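Local atomic coordinates of proteolytically activated form of PPO4 Tyrosinase (Agaricus bisporus var. bisporus H97, PDB entry 4OUA), a protein that uses a pair of copper ions to hydroxylate monophenols and oxidise o-diphenols to o-quinones, the initial step of melanin synthesis. Residues L16-V19 against D20-D24; M311-A314 against P315-L319. All coordinates share one frame; numbering follows the deposited sequence.

Interaction 1: residues L16-V19 against D20-D24; sequences LDIV and DFVRD
Asp17 and Asp20 meet at the start of the short helix 18-21, where Asp17 is the N-cap. Its OD1 accepts from Val19 N at 2.8 Å through the anti lone pair. CG lies anti to the backbone N (chi1 -173°), beside the carbonyl carbon, and this brings OD1 to Val19 N. Asp20 is the third residue after the cap. Its OD2 does not reach Asp17 N directly; one water takes the N-H of Asp17 and donates to OD2 at 2.8 Å. This resembles the return half of a capping box, made through water. With an alanine at Asp17, Val19 N would probably lose its capping partner, and the first turn would be less firmly held. Phe21 follows. Its N donates to Asp17 O at 2.7 Å. The ring has Leu16 CB at its edge, 4.2 Å from CD1, while Ile18 CD1 approaches CD2 obliquely. Leu126 and Pro129 also touch this ring. Val22 N then bonds to Ile18 O at 3.1 Å. The CG1 methyl of Val22 meets Ile18 CD1, and both side chains have neighbours in helix 141-144. Arg23 turns back beside Val19, the two side chains pointing the same way. One guanidinium face lies over Val19 O, but no hydrogen bond forms there. Arg23 NH1 makes a long salt bridge, 3.4 Å, with Asp20 OD1. Asp24 ends the type I turn that starts at Phe21, and its OD1 accepts from Phe27 N as the cap of helix 25-39.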
# COMPACT_ATOMS: atom_id res chain seq x y z
N LEU A 16 -3.87 6.59 -10.00
CA LEU A 16 -2.92 7.12 -10.97
C LEU A 16 -1.48 6.77 -10.62
O LEU A 16 -1.15 6.50 -9.46
CB LEU A 16 -3.07 8.63 -11.08
CG LEU A 16 -4.46 9.15 -11.46
CD1 LEU A 16 -4.43 10.66 -11.63
CD2 LEU A 16 -4.96 8.47 -12.73
N ASP A 17 -0.62 6.78 -11.63
CA ASP A 17 0.82 6.67 -11.42
C ASP A 17 1.30 7.93 -10.70
O ASP A 17 0.96 9.04 -11.11
CB ASP A 17 1.55 6.50 -12.76
CG ASP A 17 3.03 6.21 -12.59
OD1 ASP A 17 3.77 7.14 -12.19
OD2 ASP A 17 3.45 5.07 -12.85
N ILE A 18 2.07 7.75 -9.64
CA ILE A 18 2.50 8.88 -8.81
C ILE A 18 3.22 9.95 -9.63
O ILE A 18 3.20 11.13 -9.27
CB ILE A 18 3.43 8.40 -7.66
CG1 ILE A 18 3.61 9.52 -6.63
CG2 ILE A 18 4.77 7.94 -8.21
CD1 ILE A 18 2.31 10.00 -6.02
N VAL A 19 3.85 9.54 -10.73
CA VAL A 19 4.52 10.49 -11.61
C VAL A 19 3.51 11.42 -12.27
O VAL A 19 3.79 12.60 -12.49
CB VAL A 19 5.33 9.76 -12.71
CG1 VAL A 19 5.79 10.75 -13.77
CG2 VAL A 19 6.51 9.04 -12.10
N ASP A 20 2.33 10.89 -12.56
CA ASP A 20 1.24 11.69 -13.12
C ASP A 20 0.47 12.38 -12.01
O ASP A 20 0.03 13.52 -12.15
CB ASP A 20 0.30 10.81 -13.94
CG ASP A 20 0.98 10.16 -15.12
OD1 ASP A 20 1.93 10.76 -15.68
OD2 ASP A 20 0.58 9.04 -15.50
N PHE A 21 0.30 11.67 -10.90
CA PHE A 21 -0.50 12.13 -9.77
C PHE A 21 0.01 13.45 -9.20
O PHE A 21 -0.78 14.33 -8.85
CB PHE A 21 -0.52 11.06 -8.68
CG PHE A 21 -1.48 11.35 -7.55
CD1 PHE A 21 -2.76 10.83 -7.57
CD2 PHE A 21 -1.08 12.11 -6.47
CE1 PHE A 21 -3.64 11.09 -6.54
CE2 PHE A 21 -1.96 12.37 -5.44
CZ PHE A 21 -3.24 11.86 -5.47
N VAL A 22 1.32 13.58 -9.10
CA VAL A 22 1.93 14.78 -8.52
C VAL A 22 1.74 16.00 -9.42
O VAL A 22 1.77 17.13 -8.95
CB VAL A 22 3.43 14.57 -8.25
CG1 VAL A 22 3.64 13.56 -7.13
CG2 VAL A 22 4.15 14.14 -9.52
N ARG A 23 1.55 15.76 -10.71
CA ARG A 23 1.32 16.84 -11.66
C ARG A 23 -0.12 17.36 -11.61
O ARG A 23 -0.44 18.38 -12.21
CB ARG A 23 1.64 16.39 -13.09
CG ARG A 23 3.11 16.08 -13.35
CD ARG A 23 3.40 16.09 -14.85
NE ARG A 23 4.74 15.59 -15.16
CZ ARG A 23 4.99 14.37 -15.61
NH1 ARG A 23 4.00 13.51 -15.80
NH2 ARG A 23 6.24 14.00 -15.87
N ASP A 24 -0.98 16.64 -10.89
CA ASP A 24 -2.38 17.01 -10.77
C ASP A 24 -2.61 17.91 -9.56
O ASP A 24 -2.46 17.46 -8.42
CB ASP A 24 -3.26 15.76 -10.68
CG ASP A 24 -4.71 16.03 -11.06
OD1 ASP A 24 -5.47 16.52 -10.20
OD2 ASP A 24 -5.08 15.75 -12.21
O HOH W 1 -1.52 7.54 -14.34

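Interaction 2: residues M311-A314 against P315-L319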
# COMPACT_ATOMS: atom_id res chain seq x y z
N MET A 311 -2.46 -11.86 13.67
CA MET A 311 -3.55 -11.74 14.64
C MET A 311 -4.86 -12.31 14.10
O MET A 311 -5.84 -12.44 14.83
CB MET A 311 -3.72 -10.27 15.06
CG MET A 311 -4.87 -9.98 16.03
SD MET A 311 -5.03 -8.24 16.51
CE MET A 311 -3.79 -8.11 17.81
N GLY A 312 -4.87 -12.67 12.82
CA GLY A 312 -6.04 -13.30 12.24
C GLY A 312 -5.94 -14.81 12.34
O GLY A 312 -6.93 -15.49 12.60
N PHE A 313 -4.74 -15.34 12.13
CA PHE A 313 -4.52 -16.78 12.14
C PHE A 313 -3.28 -17.17 12.94
O PHE A 313 -2.20 -16.63 12.72
CB PHE A 313 -4.39 -17.31 10.71
CG PHE A 313 -5.43 -16.78 9.77
CD1 PHE A 313 -6.72 -17.28 9.78
CD2 PHE A 313 -5.11 -15.78 8.86
CE1 PHE A 313 -7.68 -16.80 8.91
CE2 PHE A 313 -6.06 -15.29 7.99
CZ PHE A 313 -7.35 -15.80 8.02
N ALA A 314 -3.45 -18.11 13.86
CA ALA A 314 -2.32 -18.66 14.60
C ALA A 314 -1.51 -19.60 13.71
O ALA A 314 -2.04 -20.15 12.75
CB ALA A 314 -2.80 -19.38 15.85
N PRO A 315 -0.23 -19.78 14.04
CA PRO A 315 0.67 -20.62 13.23
C PRO A 315 0.20 -22.07 13.15
O PRO A 315 0.02 -22.72 14.18
CB PRO A 315 2.01 -20.52 13.97
CG PRO A 315 1.64 -20.15 15.37
CD PRO A 315 0.44 -19.27 15.25
N GLY A 316 -0.02 -22.56 11.93
CA GLY A 316 -0.46 -23.92 11.72
C GLY A 316 -1.89 -24.00 11.21
O GLY A 316 -2.33 -25.04 10.73
N THR A 317 -2.62 -22.89 11.32
CA THR A 317 -3.99 -22.83 10.84
C THR A 317 -4.04 -22.98 9.32
O THR A 317 -3.16 -22.47 8.62
CB THR A 317 -4.68 -21.51 11.24
OG1 THR A 317 -4.74 -21.42 12.67
CG2 THR A 317 -6.08 -21.44 10.67
N GLU A 318 -5.05 -23.69 8.82
CA GLU A 318 -5.24 -23.84 7.39
C GLU A 318 -6.01 -22.65 6.83
O GLU A 318 -7.00 -22.21 7.41
CB GLU A 318 -5.96 -25.14 7.07
CG GLU A 318 -5.09 -26.38 7.17
CD GLU A 318 -4.10 -26.49 6.02
OE1 GLU A 318 -4.41 -26.00 4.92
OE2 GLU A 318 -3.01 -27.07 6.23
N LEU A 319 -5.55 -22.13 5.69
CA LEU A 319 -6.18 -20.96 5.09
C LEU A 319 -6.55 -21.19 3.63
O LEU A 319 -5.80 -21.79 2.87
CB LEU A 319 -5.25 -19.75 5.19
CG LEU A 319 -5.09 -19.09 6.57
CD1 LEU A 319 -4.40 -20.02 7.55
CD2 LEU A 319 -4.32 -17.80 6.44
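Phe313 and Leu319 meet by side chain, while Ala314 is tied to the second segment mainly through its backbone. Leu319 lays its CD2 methyl over one face of the Phe313 ring. Leu319 CD2 is 3.5 Å from the centroid of the Phe313 ring and 24° off its normal, a CH-pi contact. It sits off centre, toward the rim on the side of CD2 and CE2. The two side chains slant across each other, and the Leu319 branch point CG stands 4.0 Å from Phe313 CG. In Phe313, CG is anti to the carbonyl carbon (chi1 -46°), beside the backbone N, and this sets the ring where Leu319 CD2 can lie over its face. Thr317 adds its CB, 4.2 Å from Phe313 CB, and its CG2 nears the ring obliquely.

Ala314 opens a type II beta turn that closes at Thr317. Pro315 and Gly316 fill the two central places. Gly316 has a positive phi of 110°, where a side chain would press on the carbonyl oxygen of Pro315. Ala314 O is the acceptor of the turn. It takes Thr317 N at 3.1 Å and Thr317 OG1 at 3.0 Å, both from the same face of its carbonyl plane. The hydroxyl is the donor in the second bond, and it fixes the Thr317 side chain against the turn. The Pro315 ring follows directly on Ala314, and its CD lies near the Ala314 methyl. The turn leads the chain into strand 318-319, which pairs antiparallel with strand 304-305. Leu319 is bonded there through its backbone to Gly304. Beyond Phe313, the Leu319 side chain also touches Gln83 and Leu85.

Interaction 1 and interaction 2 are separate local contacts. They follow one another in the chain and lie on opposite sides of its centre. Their centres are about 38 Å apart, and their nearest atoms about 28 Å, so neither touches the other. Interaction 1 is away from the copper centre and the other bound ions and packs the start of helix 18-21 against neighbouring loops and helices. Interaction 2 is closer to the copper centre without binding metal. The side chain of Leu319 is about 10 Å from that of His81, and that of Phe313 is about 11 Å from that of His90 and about 12 Å from a copper ion. Both histidines bind copper in this structure.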